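Local coordinates for protein glycoside transferase (Listeria monocytogenes, PDB 6R2M) that is probably an extracellular glycoside hydrolase acting on exopolysaccharide, with transferase activity also possible, at residues T15-T20 against V63-T68; G54-Y59 against D303-E308; A109-S114 against S121-A126; E260-Y265 against M291-P296. All coordinates share one frame; numbering follows the deposited sequence. Where two conformers were deposited one is given.

Contact 1: T15-T20 against V63-T68; sequences TTPTST and VNDSKT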
# COMPACT_ATOMS: atom_id res chain seq x y z
N THR A 15 -17.57 -18.55 1.36
CA THR A 15 -17.23 -18.68 -0.04
C THR A 15 -16.11 -19.71 -0.22
O THR A 15 -15.37 -20.01 0.72
CB THR A 15 -16.76 -17.33 -0.61
OG1 THR A 15 -15.62 -16.88 0.13
CG2 THR A 15 -17.87 -16.29 -0.53
N THR A 16 -15.96 -20.21 -1.45
CA THR A 16 -14.88 -21.14 -1.77
C THR A 16 -13.67 -20.38 -2.30
O THR A 16 -13.73 -19.85 -3.42
CB THR A 16 -15.34 -22.15 -2.81
OG1 THR A 16 -16.44 -22.90 -2.28
CG2 THR A 16 -14.21 -23.12 -3.16
N PRO A 17 -12.56 -20.32 -1.57
CA PRO A 17 -11.39 -19.58 -2.06
C PRO A 17 -10.80 -20.20 -3.31
O PRO A 17 -10.98 -21.39 -3.60
CB PRO A 17 -10.40 -19.65 -0.89
CG PRO A 17 -11.23 -20.01 0.30
CD PRO A 17 -12.35 -20.86 -0.22
N THR A 18 -10.10 -19.36 -4.09
CA THR A 18 -9.36 -19.87 -5.23
C THR A 18 -8.13 -20.65 -4.80
O THR A 18 -7.62 -21.46 -5.57
CB THR A 18 -8.91 -18.75 -6.16
OG1 THR A 18 -8.01 -17.88 -5.46
CG2 THR A 18 -10.08 -17.96 -6.68
N SER A 19 -7.67 -20.42 -3.58
CA SER A 19 -6.47 -21.05 -3.05
C SER A 19 -6.44 -20.80 -1.55
O SER A 19 -6.96 -19.77 -1.10
CB SER A 19 -5.21 -20.48 -3.72
OG SER A 19 -4.04 -20.64 -2.94
N THR A 20 -5.82 -21.69 -0.80
CA THR A 20 -5.66 -21.49 0.63
C THR A 20 -4.21 -21.51 1.09
O THR A 20 -3.97 -21.45 2.30
CB THR A 20 -6.43 -22.56 1.41
OG1 THR A 20 -5.90 -23.85 1.10
CG2 THR A 20 -7.91 -22.52 1.06
N VAL A 63 -8.74 -13.61 -3.42
CA VAL A 63 -8.84 -15.07 -3.51
C VAL A 63 -10.20 -15.59 -3.01
O VAL A 63 -10.36 -16.79 -2.83
CB VAL A 63 -7.68 -15.78 -2.78
CG1 VAL A 63 -6.35 -15.38 -3.39
CG2 VAL A 63 -7.68 -15.51 -1.26
N ASN A 64 -11.17 -14.70 -2.80
CA ASN A 64 -12.55 -15.09 -2.53
C ASN A 64 -12.68 -15.88 -1.24
O ASN A 64 -13.35 -16.91 -1.19
CB ASN A 64 -13.15 -15.90 -3.70
CG ASN A 64 -14.66 -16.07 -3.58
OD1 ASN A 64 -15.36 -15.12 -3.23
ND2 ASN A 64 -15.15 -17.27 -3.84
N ASP A 65 -12.03 -15.41 -0.17
CA ASP A 65 -12.04 -16.13 1.11
C ASP A 65 -12.79 -15.30 2.16
O ASP A 65 -12.19 -14.58 2.96
CB ASP A 65 -10.61 -16.46 1.55
CG ASP A 65 -10.57 -17.34 2.79
OD1 ASP A 65 -11.63 -17.62 3.38
OD2 ASP A 65 -9.45 -17.74 3.19
N SER A 66 -14.11 -15.45 2.19
CA SER A 66 -14.89 -14.62 3.09
C SER A 66 -14.66 -14.97 4.55
O SER A 66 -14.70 -14.09 5.42
CB SER A 66 -16.38 -14.72 2.74
OG SER A 66 -16.85 -15.97 3.21
N LYS A 67 -14.44 -16.25 4.85
CA LYS A 67 -14.26 -16.66 6.23
C LYS A 67 -13.00 -16.04 6.83
O LYS A 67 -13.03 -15.46 7.93
CB LYS A 67 -14.21 -18.17 6.35
CG LYS A 67 -13.77 -18.68 7.70
CD LYS A 67 -13.85 -20.20 7.74
CE LYS A 67 -13.26 -20.75 9.03
NZ LYS A 67 -11.79 -20.49 9.12
N THR A 68 -11.87 -16.15 6.13
CA THR A 68 -10.65 -15.55 6.66
C THR A 68 -10.74 -14.02 6.64
O THR A 68 -10.23 -13.37 7.55
CB THR A 68 -9.42 -16.05 5.89
OG1 THR A 68 -9.47 -17.49 5.80
CG2 THR A 68 -8.11 -15.67 6.64
O HOH W 1 -14.34 -18.68 2.86

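Contact 2: G54-Y59 against D303-E308; sequences GLYMEY and DYINKE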
# COMPACT_ATOMS: atom_id res chain seq x y z
N GLY A 54 -4.28 -4.82 6.55
CA GLY A 54 -4.98 -4.31 5.38
C GLY A 54 -4.55 -5.02 4.10
O GLY A 54 -5.38 -5.29 3.22
N LEU A 55 -3.25 -5.31 3.96
CA LEU A 55 -2.78 -6.03 2.78
C LEU A 55 -3.31 -7.46 2.77
O LEU A 55 -3.70 -7.98 1.71
CB LEU A 55 -1.25 -6.02 2.73
CG LEU A 55 -0.63 -4.71 2.26
CD1 LEU A 55 0.81 -4.66 2.72
CD2 LEU A 55 -0.74 -4.57 0.75
N TYR A 56 -3.35 -8.09 3.93
CA TYR A 56 -3.92 -9.42 4.01
C TYR A 56 -5.40 -9.40 3.65
O TYR A 56 -5.88 -10.26 2.91
CB TYR A 56 -3.69 -9.99 5.40
CG TYR A 56 -3.92 -11.48 5.55
CD1 TYR A 56 -3.67 -12.36 4.50
CD2 TYR A 56 -4.38 -11.98 6.74
CE1 TYR A 56 -3.88 -13.73 4.66
CE2 TYR A 56 -4.61 -13.34 6.91
CZ TYR A 56 -4.35 -14.20 5.87
OH TYR A 56 -4.57 -15.55 6.07
N MET A 57 -6.14 -8.40 4.15
CA MET A 57 -7.54 -8.25 3.76
C MET A 57 -7.69 -8.09 2.25
O MET A 57 -8.59 -8.69 1.65
CB MET A 57 -8.16 -7.05 4.47
CG MET A 57 -8.40 -7.32 5.94
SD MET A 57 -8.84 -5.86 6.92
CE MET A 57 -10.36 -5.35 6.10
N GLU A 58 -6.83 -7.27 1.64
CA GLU A 58 -6.86 -7.10 0.19
C GLU A 58 -6.66 -8.43 -0.52
O GLU A 58 -7.41 -8.78 -1.45
CB GLU A 58 -5.78 -6.08 -0.20
CG GLU A 58 -5.72 -5.76 -1.66
CD GLU A 58 -4.72 -4.65 -1.96
OE1 GLU A 58 -4.43 -3.84 -1.05
OE2 GLU A 58 -4.23 -4.58 -3.11
N TYR A 59 -5.66 -9.20 -0.09
CA TYR A 59 -5.41 -10.51 -0.68
C TYR A 59 -6.62 -11.43 -0.53
O TYR A 59 -7.00 -12.13 -1.47
CB TYR A 59 -4.17 -11.16 -0.04
CG TYR A 59 -3.88 -12.52 -0.61
CD1 TYR A 59 -3.15 -12.64 -1.80
CD2 TYR A 59 -4.38 -13.67 -0.02
CE1 TYR A 59 -2.89 -13.87 -2.35
CE2 TYR A 59 -4.13 -14.93 -0.57
CZ TYR A 59 -3.39 -15.02 -1.74
OH TYR A 59 -3.16 -16.26 -2.32
N ASP A 303 6.76 -7.26 1.80
CA ASP A 303 7.31 -7.84 0.57
C ASP A 303 6.61 -9.15 0.24
O ASP A 303 6.22 -9.38 -0.92
CB ASP A 303 8.81 -8.08 0.73
CG ASP A 303 9.62 -6.79 0.70
OD1 ASP A 303 9.37 -5.95 -0.17
OD2 ASP A 303 10.50 -6.63 1.57
N TYR A 304 6.43 -10.01 1.23
CA TYR A 304 5.80 -11.30 1.00
C TYR A 304 4.41 -11.12 0.39
O TYR A 304 4.09 -11.71 -0.64
CB TYR A 304 5.70 -12.08 2.32
CG TYR A 304 4.84 -13.31 2.20
CD1 TYR A 304 5.35 -14.49 1.65
CD2 TYR A 304 3.51 -13.29 2.58
CE1 TYR A 304 4.55 -15.61 1.51
CE2 TYR A 304 2.71 -14.41 2.44
CZ TYR A 304 3.24 -15.56 1.91
OH TYR A 304 2.41 -16.66 1.79
N ILE A 305 3.59 -10.26 1.00
CA ILE A 305 2.19 -10.24 0.62
C ILE A 305 1.97 -9.43 -0.65
O ILE A 305 1.06 -9.73 -1.42
CB ILE A 305 1.32 -9.72 1.78
CG1 ILE A 305 -0.16 -10.07 1.54
CG2 ILE A 305 1.50 -8.21 2.02
CD1 ILE A 305 -0.46 -11.57 1.68
N ASN A 306 2.79 -8.40 -0.91
CA ASN A 306 2.63 -7.68 -2.17
C ASN A 306 3.07 -8.54 -3.36
O ASN A 306 2.49 -8.41 -4.44
CB ASN A 306 3.41 -6.37 -2.15
CG ASN A 306 2.59 -5.23 -1.55
OD1 ASN A 306 1.58 -4.82 -2.10
ND2 ASN A 306 3.03 -4.72 -0.40
N LYS A 307 4.04 -9.44 -3.16
CA LYS A 307 4.33 -10.38 -4.22
C LYS A 307 3.12 -11.30 -4.47
O LYS A 307 2.71 -11.48 -5.62
CB LYS A 307 5.60 -11.19 -3.91
CG LYS A 307 5.88 -12.29 -4.92
CD LYS A 307 7.26 -12.87 -4.75
CE LYS A 307 7.50 -13.95 -5.78
NZ LYS A 307 8.85 -14.57 -5.73
N GLU A 308 2.51 -11.82 -3.40
CA GLU A 308 1.37 -12.72 -3.59
C GLU A 308 0.20 -11.99 -4.24
O GLU A 308 -0.44 -12.54 -5.14
CB GLU A 308 0.93 -13.33 -2.26
CG GLU A 308 1.98 -14.24 -1.63
CD GLU A 308 2.42 -15.36 -2.54
OE1 GLU A 308 1.60 -15.88 -3.33
OE2 GLU A 308 3.61 -15.75 -2.46

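Contact 3: A109-S114 against S121-A126; sequences ALYQAS and SYKKMA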
# COMPACT_ATOMS: atom_id res chain seq x y z
N ALA A 109 -10.46 -2.24 0.80
CA ALA A 109 -10.68 -3.67 0.89
C ALA A 109 -12.10 -3.97 1.37
O ALA A 109 -12.76 -4.88 0.85
CB ALA A 109 -9.64 -4.29 1.82
N LEU A 110 -12.60 -3.18 2.32
CA LEU A 110 -13.96 -3.37 2.82
C LEU A 110 -14.99 -3.09 1.74
O LEU A 110 -15.99 -3.82 1.64
CB LEU A 110 -14.19 -2.47 4.02
CG LEU A 110 -13.54 -2.94 5.33
CD1 LEU A 110 -13.57 -1.80 6.31
CD2 LEU A 110 -14.24 -4.15 5.92
N TYR A 111 -14.80 -2.04 0.95
CA TYR A 111 -15.74 -1.76 -0.13
C TYR A 111 -15.76 -2.91 -1.13
O TYR A 111 -16.84 -3.35 -1.56
CB TYR A 111 -15.37 -0.45 -0.84
CG TYR A 111 -15.74 0.81 -0.10
CD1 TYR A 111 -17.04 1.04 0.32
CD2 TYR A 111 -14.79 1.77 0.16
CE1 TYR A 111 -17.37 2.21 0.98
CE2 TYR A 111 -15.10 2.93 0.82
CZ TYR A 111 -16.39 3.14 1.22
OH TYR A 111 -16.71 4.31 1.88
N GLN A 112 -14.59 -3.40 -1.52
CA GLN A 112 -14.51 -4.50 -2.48
C GLN A 112 -15.12 -5.77 -1.90
O GLN A 112 -15.83 -6.49 -2.60
CB GLN A 112 -13.06 -4.74 -2.90
CG GLN A 112 -12.44 -3.59 -3.65
CD GLN A 112 -13.18 -3.28 -4.94
OE1 GLN A 112 -13.49 -2.13 -5.24
NE2 GLN A 112 -13.47 -4.32 -5.70
N ALA A 113 -14.87 -6.03 -0.61
CA ALA A 113 -15.43 -7.20 0.06
C ALA A 113 -16.95 -7.11 0.20
O ALA A 113 -17.64 -8.12 0.14
CB ALA A 113 -14.78 -7.37 1.44
N SER A 114 -17.48 -5.91 0.44
CA SER A 114 -18.93 -5.76 0.51
C SER A 114 -19.60 -6.26 -0.77
O SER A 114 -20.68 -6.85 -0.71
CB SER A 114 -19.29 -4.31 0.81
OG SER A 114 -19.19 -3.50 -0.35
N SER A 121 -22.74 -4.59 5.28
CA SER A 121 -22.20 -3.92 6.46
C SER A 121 -20.71 -3.60 6.32
O SER A 121 -20.24 -2.67 6.97
CB SER A 121 -22.47 -4.74 7.73
OG SER A 121 -21.85 -6.00 7.70
N TYR A 122 -19.97 -4.32 5.47
CA TYR A 122 -18.59 -3.90 5.21
C TYR A 122 -18.56 -2.52 4.55
O TYR A 122 -17.67 -1.71 4.83
CB TYR A 122 -17.88 -4.92 4.31
CG TYR A 122 -17.56 -6.26 4.93
CD1 TYR A 122 -17.41 -6.42 6.31
CD2 TYR A 122 -17.39 -7.38 4.13
CE1 TYR A 122 -17.11 -7.67 6.86
CE2 TYR A 122 -17.09 -8.61 4.66
CZ TYR A 122 -16.95 -8.75 6.01
OH TYR A 122 -16.66 -10.00 6.52
N LYS A 123 -19.51 -2.25 3.68
CA LYS A 123 -19.51 -0.95 2.98
C LYS A 123 -19.82 0.16 3.99
O LYS A 123 -19.23 1.18 3.91
CB LYS A 123 -20.60 -0.92 1.90
CG LYS A 123 -20.80 0.40 1.16
CD LYS A 123 -21.62 0.18 -0.06
CE LYS A 123 -21.40 1.18 -1.17
NZ LYS A 123 -21.95 2.48 -0.70
N LYS A 124 -20.78 -0.10 4.88
CA LYS A 124 -21.14 0.93 5.84
C LYS A 124 -20.02 1.16 6.85
O LYS A 124 -19.82 2.29 7.30
CB LYS A 124 -22.44 0.58 6.56
CG LYS A 124 -23.59 0.21 5.63
CD LYS A 124 -23.73 1.16 4.45
CE LYS A 124 -24.89 0.75 3.53
NZ LYS A 124 -25.22 1.81 2.53
N MET A 125 -19.29 0.09 7.19
CA MET A 125 -18.12 0.23 8.04
C MET A 125 -17.06 1.10 7.38
O MET A 125 -16.50 1.99 8.02
CB MET A 125 -17.56 -1.16 8.37
CG MET A 125 -16.31 -1.14 9.22
SD MET A 125 -15.80 -2.84 9.59
CE MET A 125 -14.24 -2.58 10.40
N ALA A 126 -16.81 0.87 6.09
CA ALA A 126 -15.81 1.66 5.38
C ALA A 126 -16.24 3.12 5.27
O ALA A 126 -15.40 4.03 5.41
CB ALA A 126 -15.54 1.05 4.01

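Contact 4: E260-Y265 against M291-P296; sequences ESTAVY and MDTSNP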
# COMPACT_ATOMS: atom_id res chain seq x y z
N GLU A 260 18.04 -5.33 -4.34
CA GLU A 260 16.75 -5.19 -5.00
C GLU A 260 15.64 -5.33 -3.97
O GLU A 260 15.85 -5.81 -2.86
CB GLU A 260 16.60 -6.22 -6.11
CG GLU A 260 17.48 -5.95 -7.33
CD GLU A 260 17.65 -7.18 -8.22
OE1 GLU A 260 18.53 -8.01 -7.91
OE2 GLU A 260 16.89 -7.34 -9.21
N SER A 261 14.44 -4.88 -4.35
CA SER A 261 13.28 -4.89 -3.46
C SER A 261 12.14 -5.65 -4.11
O SER A 261 11.75 -5.36 -5.24
CB SER A 261 12.81 -3.48 -3.13
OG SER A 261 11.44 -3.49 -2.71
N THR A 262 11.61 -6.64 -3.38
CA THR A 262 10.43 -7.36 -3.87
C THR A 262 9.27 -6.41 -4.12
O THR A 262 8.62 -6.46 -5.17
CB THR A 262 10.06 -8.45 -2.88
OG1 THR A 262 11.12 -9.40 -2.81
CG2 THR A 262 8.80 -9.16 -3.32
N ALA A 263 8.98 -5.53 -3.15
CA ALA A 263 7.85 -4.62 -3.31
C ALA A 263 8.04 -3.70 -4.51
O ALA A 263 7.07 -3.41 -5.23
CB ALA A 263 7.63 -3.81 -2.03
N VAL A 264 9.28 -3.26 -4.76
CA VAL A 264 9.54 -2.41 -5.92
C VAL A 264 9.18 -3.13 -7.21
O VAL A 264 8.57 -2.55 -8.11
CB VAL A 264 11.01 -1.95 -5.93
CG1 VAL A 264 11.36 -1.37 -7.30
CG2 VAL A 264 11.19 -0.90 -4.85
N TYR A 265 9.54 -4.41 -7.33
CA TYR A 265 9.16 -5.11 -8.55
C TYR A 265 7.66 -5.38 -8.63
O TYR A 265 7.09 -5.36 -9.73
CB TYR A 265 9.94 -6.42 -8.67
CG TYR A 265 11.39 -6.19 -9.06
CD1 TYR A 265 11.71 -5.30 -10.08
CD2 TYR A 265 12.42 -6.87 -8.42
CE1 TYR A 265 13.04 -5.07 -10.44
CE2 TYR A 265 13.76 -6.66 -8.79
CZ TYR A 265 14.05 -5.76 -9.80
OH TYR A 265 15.36 -5.55 -10.17
N MET A 291 12.71 -12.84 -7.07
CA MET A 291 12.93 -12.51 -5.67
C MET A 291 12.44 -13.62 -4.76
O MET A 291 11.39 -14.23 -5.00
CB MET A 291 12.21 -11.20 -5.32
CG MET A 291 12.61 -10.04 -6.24
SD MET A 291 14.34 -9.51 -6.08
CE MET A 291 15.22 -10.57 -7.14
N ASP A 292 13.19 -13.87 -3.69
CA ASP A 292 12.90 -14.95 -2.76
C ASP A 292 12.17 -14.37 -1.55
O ASP A 292 12.75 -13.60 -0.77
CB ASP A 292 14.19 -15.66 -2.35
CG ASP A 292 13.96 -16.82 -1.41
OD1 ASP A 292 12.78 -17.19 -1.18
OD2 ASP A 292 14.96 -17.38 -0.91
N THR A 293 10.90 -14.72 -1.40
CA THR A 293 10.11 -14.27 -0.26
C THR A 293 9.85 -15.40 0.74
O THR A 293 8.92 -15.29 1.54
CB THR A 293 8.78 -13.66 -0.71
OG1 THR A 293 8.05 -14.60 -1.51
CG2 THR A 293 9.00 -12.37 -1.51
N SER A 294 10.63 -16.49 0.70
CA SER A 294 10.26 -17.71 1.41
C SER A 294 10.83 -17.80 2.83
O SER A 294 10.45 -18.72 3.56
CB SER A 294 10.69 -18.95 0.62
OG SER A 294 12.10 -19.03 0.50
N ASN A 295 11.71 -16.88 3.22
CA ASN A 295 12.23 -16.86 4.57
C ASN A 295 11.44 -15.85 5.38
O ASN A 295 11.62 -14.64 5.18
CB ASN A 295 13.72 -16.50 4.58
CG ASN A 295 14.33 -16.51 5.97
OD1 ASN A 295 13.64 -16.32 6.97
ND2 ASN A 295 15.64 -16.72 6.04
N PRO A 296 10.56 -16.27 6.29
CA PRO A 296 9.71 -15.30 7.00
C PRO A 296 10.44 -14.56 8.10
O PRO A 296 9.91 -13.57 8.62
CB PRO A 296 8.58 -16.17 7.56
CG PRO A 296 9.25 -17.49 7.81
CD PRO A 296 10.30 -17.65 6.72
O HOH W 2 12.06 -10.67 -0.67

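Contact 1: T15-T20 against V63-T68
Thr15 OG1 is gripped twice. Thr15 OG1 donates to Asn64 O at 2.6 Å, coming from above the carbonyl plane. Thr15 OG1 also accepts from Ser66 N at 2.9 Å, in a bond with an N-H...O angle of 161°. The torsion of Thr15 (chi1 59°) sets OG1 between its own N and carbonyl carbon, facing the turn at 64-66. The Asn64 amide runs the other way: Asn64 ND2 donates to Thr16 O at 3.0 Å, also from above the carbonyl plane and on a bent path (140°). Thr18 N closes the row with a backbone bond to Val63 O at 2.9 Å. Between these bonds the ring of Pro17 packs on the Asp65 side chain, Pro17 CG to Asp65 CG at 3.7 Å. Asp65 is the N-cap of helix 66-79. Asp65 OD1 accepts from Thr68 N at 3.1 Å, and OD2 takes Thr68 OG1. A water joins Thr15 O to Asp65 OD1 and Lys67 N. Ser66 OG bonds to Lys13 O. Asn64, at positive phi, is the C-prime residue of the Schellman motif that ends helix 50-62. The loop 15-20 thus lies across the turn between helices 50-62 and 66-79, and Gln23 of helix 21-29 reaches Asp65 OD2.

Contact 2: G54-Y59 against D303-E308
Leu55 points into the seam with Ile305 and Asn306. Leu55 CB sits 3.6 Å from Ile305 CG2. CG passes the same methyl at longer range. The branches then part. Leu55 CD1 keeps to Ile305 CG2, at 3.7 Å, and also nears Asn306 ND2. Leu55 CD2 turns to the amide, 3.7 Å from Asn306 OD1. The two side chains cross at about a right angle, and the amide is held by a bond from ND2 to Phe302 O. Ile305 has CG1 anti to its backbone N (chi1 -164°), which carries CD1 toward the tyrosines. Ile305 CD1 lies 4.1 Å from Tyr59 CB and obliquely to both the Tyr56 and Tyr59 rings. One turn on, Tyr59 CE1 meets Glu308 CB at 3.9 Å, and Glu308 O lies at the ring edge, in its plane. The Tyr59 hydroxyl has its partner in Lys312 NZ. No hydrogen bond crosses the seam, so apolar packing carries it. Segments 54-59 and 303-308 run nearly parallel, 21° apart, with axes 9.9 Å apart at the closest, consistent with neighbouring helices of an alpha/alpha barrel. Val22 of helix 21-29 packs on Tyr59 and Glu308, and Arg105 of helix 100-116 packs on Leu55.

Contact 3: A109-S114 against S121-A126
Helices 100-116 and 120-136 form an antiparallel helical hairpin, and this contact lies next to its short connection. Leu110 fills the middle of it. Leu110 CB meets Ala126 CB at 3.8 Å, Leu110 CD2 reaches Tyr122 CD1 at 3.9 Å, and CD1 faces the CG and SD of Met125. Tyr111 lies over Ala126: the methyl Ala126 CB sits 3.6 Å from the Tyr111 ring centroid and 12° off its normal, a CH-pi contact. With CG anti to the carbonyl carbon (chi1 -77°), the Tyr111 ring swings across to the partner helix, where Lys123 CG lies at its edge in plane. Its hydroxyl bonds to Asp127 OD1. The axes of 109-114 and 121-126 approach to 7.5 Å at 159°, a close pairing that fits the small residues on both sides. Antiparallel hairpins of this kind recur in all-helical alpha/alpha folds, with which this chain is consistent. Toward the connection, Ser114 CB comes 3.5 Å from Lys123 N. Ser114 OG turns back on its own helix and donates to Tyr111 O at 2.6 Å. The Tyr122 ring runs past Ala113, Tyr122 CD2 to Ala113 CB at 3.7 Å. Ser114 N lies at the edge of that ring. Phe69 of helix 66-79 meets it edge-to-face, and Gln70 takes its hydroxyl.

Contact 4: E260-Y265 against M291-P296
The thioether of Met291 lies at the edge of the Tyr265 ring rather than over a face. Met291 SD is 5.1 Å from the Tyr265 ring centroid and 87° off the normal, so this is an in-plane Met-aromatic contact. The chain of Met291 bends at chi2 (-66°) and again at chi3, which folds it against both Glu260 and Tyr265. Met291 CG meets Tyr265 CD2 at 3.9 Å. Met291 SD also touches Glu260 CB at 4.0 Å, from a side chain that crosses it at about a right angle. The base of the methionine meets Thr262: Thr262 OG1 comes 3.3 Å from Met291 CB as the two side chains slide past each other in opposite directions. Further along, the methyls Thr262 CG2 and Thr293 CG2 touch at 3.7 Å.

No direct hydrogen bond joins the two segments. A water bridges them instead, lying 2.7 Å from Thr262 OG1 and donating to Asp292 O. Within 260-265, Tyr265 OH donates to Glu260 OE2 at 2.5 Å, on the anti lone pair of the carboxylate. This bond joins the two side chains that the sulfur touches. Lys290 forms a salt bridge with the same OE2, and Val244 N bonds to the tyrosine hydroxyl. Ser261 OG caps helix 262-274 by accepting from Val264 N. Asp292 OD1 accepts from both Ser294 N and Ser294 OG. The start of helix 262-274, at Thr262 and Tyr265, with Glu260 just before it, packs on the loop that leaves helix 278-290, and that loop makes an Asx turn at Asp292.

In the fold
Contact 2 is the middle of the set. It pairs helices far apart in sequence, and contacts 3 and 4 are both nested inside the loop it closes. Contact 4 touches it through Asp303 OD1 and Ala263 N, 3.0 Å apart in a probable hydrogen bond, and through Lys307 NZ, which reaches Met291 O. The centres of contacts 2 and 4 are about 12 Å apart. Contact 3 touches it by packing of Met57 on Leu110 and Ala109. Contact 1 touches it where Thr68 CG2 meets Tyr56 OH at 3.6 Å. Contacts 3 and 4 lie on opposite sides of the chain's centre, about 30 Å apart between centres.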